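Local coordinates for protein thermotoga maritima TmcAL (Thermotoga maritima, PDB 5Y0T) that belongs to the HIGH nucleotidyl transferase family of the HUP clan and holds adenosine-5'-rp-alpha-thio-triphosphate in a pocket, at residues G63-L68 with G341-G346. Residues are numbered along the deposited sequence; the frame is centred on the assembly and turned at random.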
ATOM      1  N   GLY A  63       9.047 -29.318  23.170  1.00 27.76           N
ATOM      2  CA  GLY A  63       8.695 -30.706  22.881  1.00 27.35           C
ATOM      3  C   GLY A  63       8.106 -31.048  21.518  1.00 25.48           C
ATOM      4  O   GLY A  63       7.781 -32.204  21.266  1.00 22.90           O
ATOM      5  N   VAL A  64       7.997 -30.075  20.618  1.00 17.42           N
ATOM      6  CA  VAL A  64       7.656 -30.393  19.214  1.00 16.41           C
ATOM      7  C   VAL A  64       8.904 -30.893  18.433  1.00 18.19           C
ATOM      8  O   VAL A  64      10.001 -30.370  18.622  1.00 19.08           O
ATOM      9  CB  VAL A  64       7.051 -29.169  18.484  1.00 19.24           C
ATOM     10  CG1 VAL A  64       6.798 -29.508  17.030  1.00 15.44           C
ATOM     11  CG2 VAL A  64       5.727 -28.744  19.148  1.00 19.41           C
ATOM     12  N   ASP A  65       8.758 -31.946  17.617  1.00 18.45           N
ATOM     13  CA  ASP A  65       9.894 -32.464  16.833  1.00 17.77           C
ATOM     14  C   ASP A  65      10.081 -31.738  15.513  1.00 19.26           C
ATOM     15  O   ASP A  65      11.209 -31.553  15.068  1.00 17.29           O
ATOM     16  CB  ASP A  65       9.734 -33.954  16.547  1.00 15.41           C
ATOM     17  CG  ASP A  65       9.665 -34.775  17.827  1.00 26.41           C
ATOM     18  OD1 ASP A  65       8.703 -35.543  17.999  1.00 24.08           O
ATOM     19  OD2 ASP A  65      10.567 -34.629  18.666  1.00 27.98           O
ATOM     20  N   VAL A  66       8.957 -31.422  14.866  1.00 16.67           N
ATOM     21  CA  VAL A  66       8.938 -30.732  13.564  1.00 18.92           C
ATOM     22  C   VAL A  66       7.859 -29.647  13.545  1.00 20.47           C
ATOM     23  O   VAL A  66       6.721 -29.899  13.928  1.00 20.99           O
ATOM     24  CB  VAL A  66       8.656 -31.712  12.399  1.00 14.77           C
ATOM     25  CG1 VAL A  66       8.726 -30.988  11.032  1.00 16.11           C
ATOM     26  CG2 VAL A  66       9.632 -32.929  12.441  1.00 15.25           C
ATOM     27  N   VAL A  67       8.216 -28.453  13.079  1.00 16.54           N
ATOM     28  CA  VAL A  67       7.258 -27.357  12.953  1.00 14.36           C
ATOM     29  C   VAL A  67       7.056 -27.035  11.475  1.00 18.27           C
ATOM     30  O   VAL A  67       8.026 -26.842  10.748  1.00 18.98           O
ATOM     31  CB  VAL A  67       7.712 -26.058  13.672  1.00 17.31           C
ATOM     32  CG1 VAL A  67       6.680 -24.938  13.432  1.00 15.90           C
ATOM     33  CG2 VAL A  67       7.892 -26.298  15.180  1.00 14.81           C
ATOM     34  N   LEU A  68       5.793 -27.011  11.059  1.00 15.90           N
ATOM     35  CA  LEU A  68       5.379 -26.673   9.696  1.00 17.30           C
ATOM     36  C   LEU A  68       4.687 -25.326   9.700  1.00 19.22           C
ATOM     37  O   LEU A  68       4.047 -24.972  10.685  1.00 18.11           O
ATOM     38  CB  LEU A  68       4.418 -27.726   9.145  1.00 15.44           C
ATOM     39  CG  LEU A  68       4.787 -29.177   9.458  1.00 19.32           C
ATOM     40  CD1 LEU A  68       3.698 -30.156   8.970  1.00 16.47           C
ATOM     41  CD2 LEU A  68       6.120 -29.495   8.833  1.00 21.04           C
ATOM     42  N   GLY A 341      11.125 -25.704  11.118  1.00 18.68           N
ATOM     43  CA  GLY A 341      12.151 -26.173  12.022  1.00 16.54           C
ATOM     44  C   GLY A 341      11.964 -27.622  12.437  1.00 19.67           C
ATOM     45  O   GLY A 341      10.863 -28.182  12.320  1.00 16.46           O
ATOM     46  N   PHE A 342      13.055 -28.239  12.886  1.00 18.84           N
ATOM     47  CA  PHE A 342      12.977 -29.579  13.453  1.00 19.97           C
ATOM     48  C   PHE A 342      14.167 -29.850  14.361  1.00 20.95           C
ATOM     49  O   PHE A 342      15.202 -29.176  14.278  1.00 22.75           O
ATOM     50  CB  PHE A 342      12.871 -30.660  12.351  1.00 16.83           C
ATOM     51  CG  PHE A 342      13.968 -30.605  11.296  1.00 18.56           C
ATOM     52  CD1 PHE A 342      13.861 -29.738  10.214  1.00 17.90           C
ATOM     53  CD2 PHE A 342      15.061 -31.457  11.356  1.00 18.45           C
ATOM     54  CE1 PHE A 342      14.841 -29.708   9.231  1.00 14.48           C
ATOM     55  CE2 PHE A 342      16.062 -31.432  10.377  1.00 21.15           C
ATOM     56  CZ  PHE A 342      15.951 -30.552   9.306  1.00 13.95           C
ATOM     57  N   THR A 343      14.016 -30.827  15.250  1.00 16.75           N
ATOM     58  CA  THR A 343      15.134 -31.240  16.077  1.00 16.91           C
ATOM     59  C   THR A 343      15.913 -32.405  15.478  1.00 16.84           C
ATOM     60  O   THR A 343      15.477 -33.028  14.523  1.00 21.78           O
ATOM     61  CB  THR A 343      14.663 -31.689  17.458  1.00 19.46           C
ATOM     62  OG1 THR A 343      13.859 -32.865  17.308  1.00 19.42           O
ATOM     63  CG2 THR A 343      13.849 -30.584  18.134  1.00 21.26           C
ATOM     64  N   GLU A 344      17.026 -32.743  16.114  1.00 16.06           N
ATOM     65  CA  GLU A 344      17.792 -33.929  15.737  1.00 22.72           C
ATOM     66  C   GLU A 344      16.920 -35.193  15.746  1.00 23.60           C
ATOM     67  O   GLU A 344      16.995 -36.038  14.842  1.00 20.12           O
ATOM     68  CB  GLU A 344      18.976 -34.100  16.676  1.00 22.89           C
ATOM     69  CG  GLU A 344      19.847 -35.273  16.323  1.00 30.28           C
ATOM     70  CD  GLU A 344      21.067 -35.359  17.196  1.00 37.54           C
ATOM     71  OE1 GLU A 344      21.338 -34.388  17.941  1.00 31.14           O
ATOM     72  OE2 GLU A 344      21.749 -36.400  17.132  1.00 39.60           O
ATOM     73  N   LYS A 345      16.092 -35.318  16.775  1.00 23.39           N
ATOM     74  CA  LYS A 345      15.121 -36.405  16.845  1.00 26.94           C
ATOM     75  C   LYS A 345      14.108 -36.288  15.702  1.00 25.38           C
ATOM     76  O   LYS A 345      13.750 -37.286  15.079  1.00 26.89           O
ATOM     77  CB  LYS A 345      14.390 -36.394  18.193  1.00 24.03           C
ATOM     78  CG  LYS A 345      13.287 -37.458  18.322  1.00 27.40           C
ATOM     79  CD  LYS A 345      13.887 -38.868  18.346  1.00 32.16           C
ATOM     80  CE  LYS A 345      12.834 -39.929  18.716  1.00 30.70           C
ATOM     81  NZ  LYS A 345      13.392 -41.324  18.729  1.00 35.03           N
ATOM     82  N   GLY A 346      13.657 -35.061  15.443  1.00 20.90           N
ATOM     83  CA  GLY A 346      12.741 -34.769  14.355  1.00 20.85           C
ATOM     84  C   GLY A 346      13.192 -35.245  12.984  1.00 21.35           C
ATOM     85  O   GLY A 346      12.346 -35.536  12.123  1.00 21.39           O
TER
HETATM   86  O   HOH W   1      12.473 -33.400  19.513  1.00 23.90           O
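D65 bonds through its carbonyl to T343 at the end of strand 337-343, and its carboxylate lies beside K345 in the turn that follows. D65 O accepts from T343 N (2.9 Å), the donor tilted only 17° from the carbonyl plane. The CA-H of F342 also approaches this oxygen, with F342 CA 3.1 Å from D65 O. Just beyond the strand the chain turns toward the helix 346-356, and G346 slips in beside D65, its CA 3.6 Å from D65 O; there is no room here for a side chain, since a CB would run into that carbonyl oxygen. T343 OG1 accepts from G346 N, a capping bond at the turn that leads into the helix. With CG anti to its carbonyl carbon (chi1 -60°), D65 carries its carboxylate alongside K345, OD2 lying 3.9 Å from K345 CG. D65 OD1 takes the backbone N-H of T33 and K345 NZ forms a salt bridge with E348, while OD2 stays on the T343 side, where a water lies between it and T343 OG1. At G341 the pairing is antiparallel and hydrogen-bonded. V67 N gives a nearly straight bond to G341 O (2.8 Å, 175° at the hydrogen), whereas the return bond from G341 N to V67 O is weak at 3.3 Å. This joins a Rossmann-like core to a late strand: 3-8, 32-38 and 66-70 run parallel, and 337-343 adds to the outer side of 66-70 in the reverse direction, after 272 residues, more than half of them helical. V66 and F342 form the neighbouring non-hydrogen-bonded pair, their side chains side by side on one sheet face. There V66 CG2 reaches F342 CB at 4.0 Å. V67 points to the other face, where helix 52-61 covers it through A56, A59 and L60.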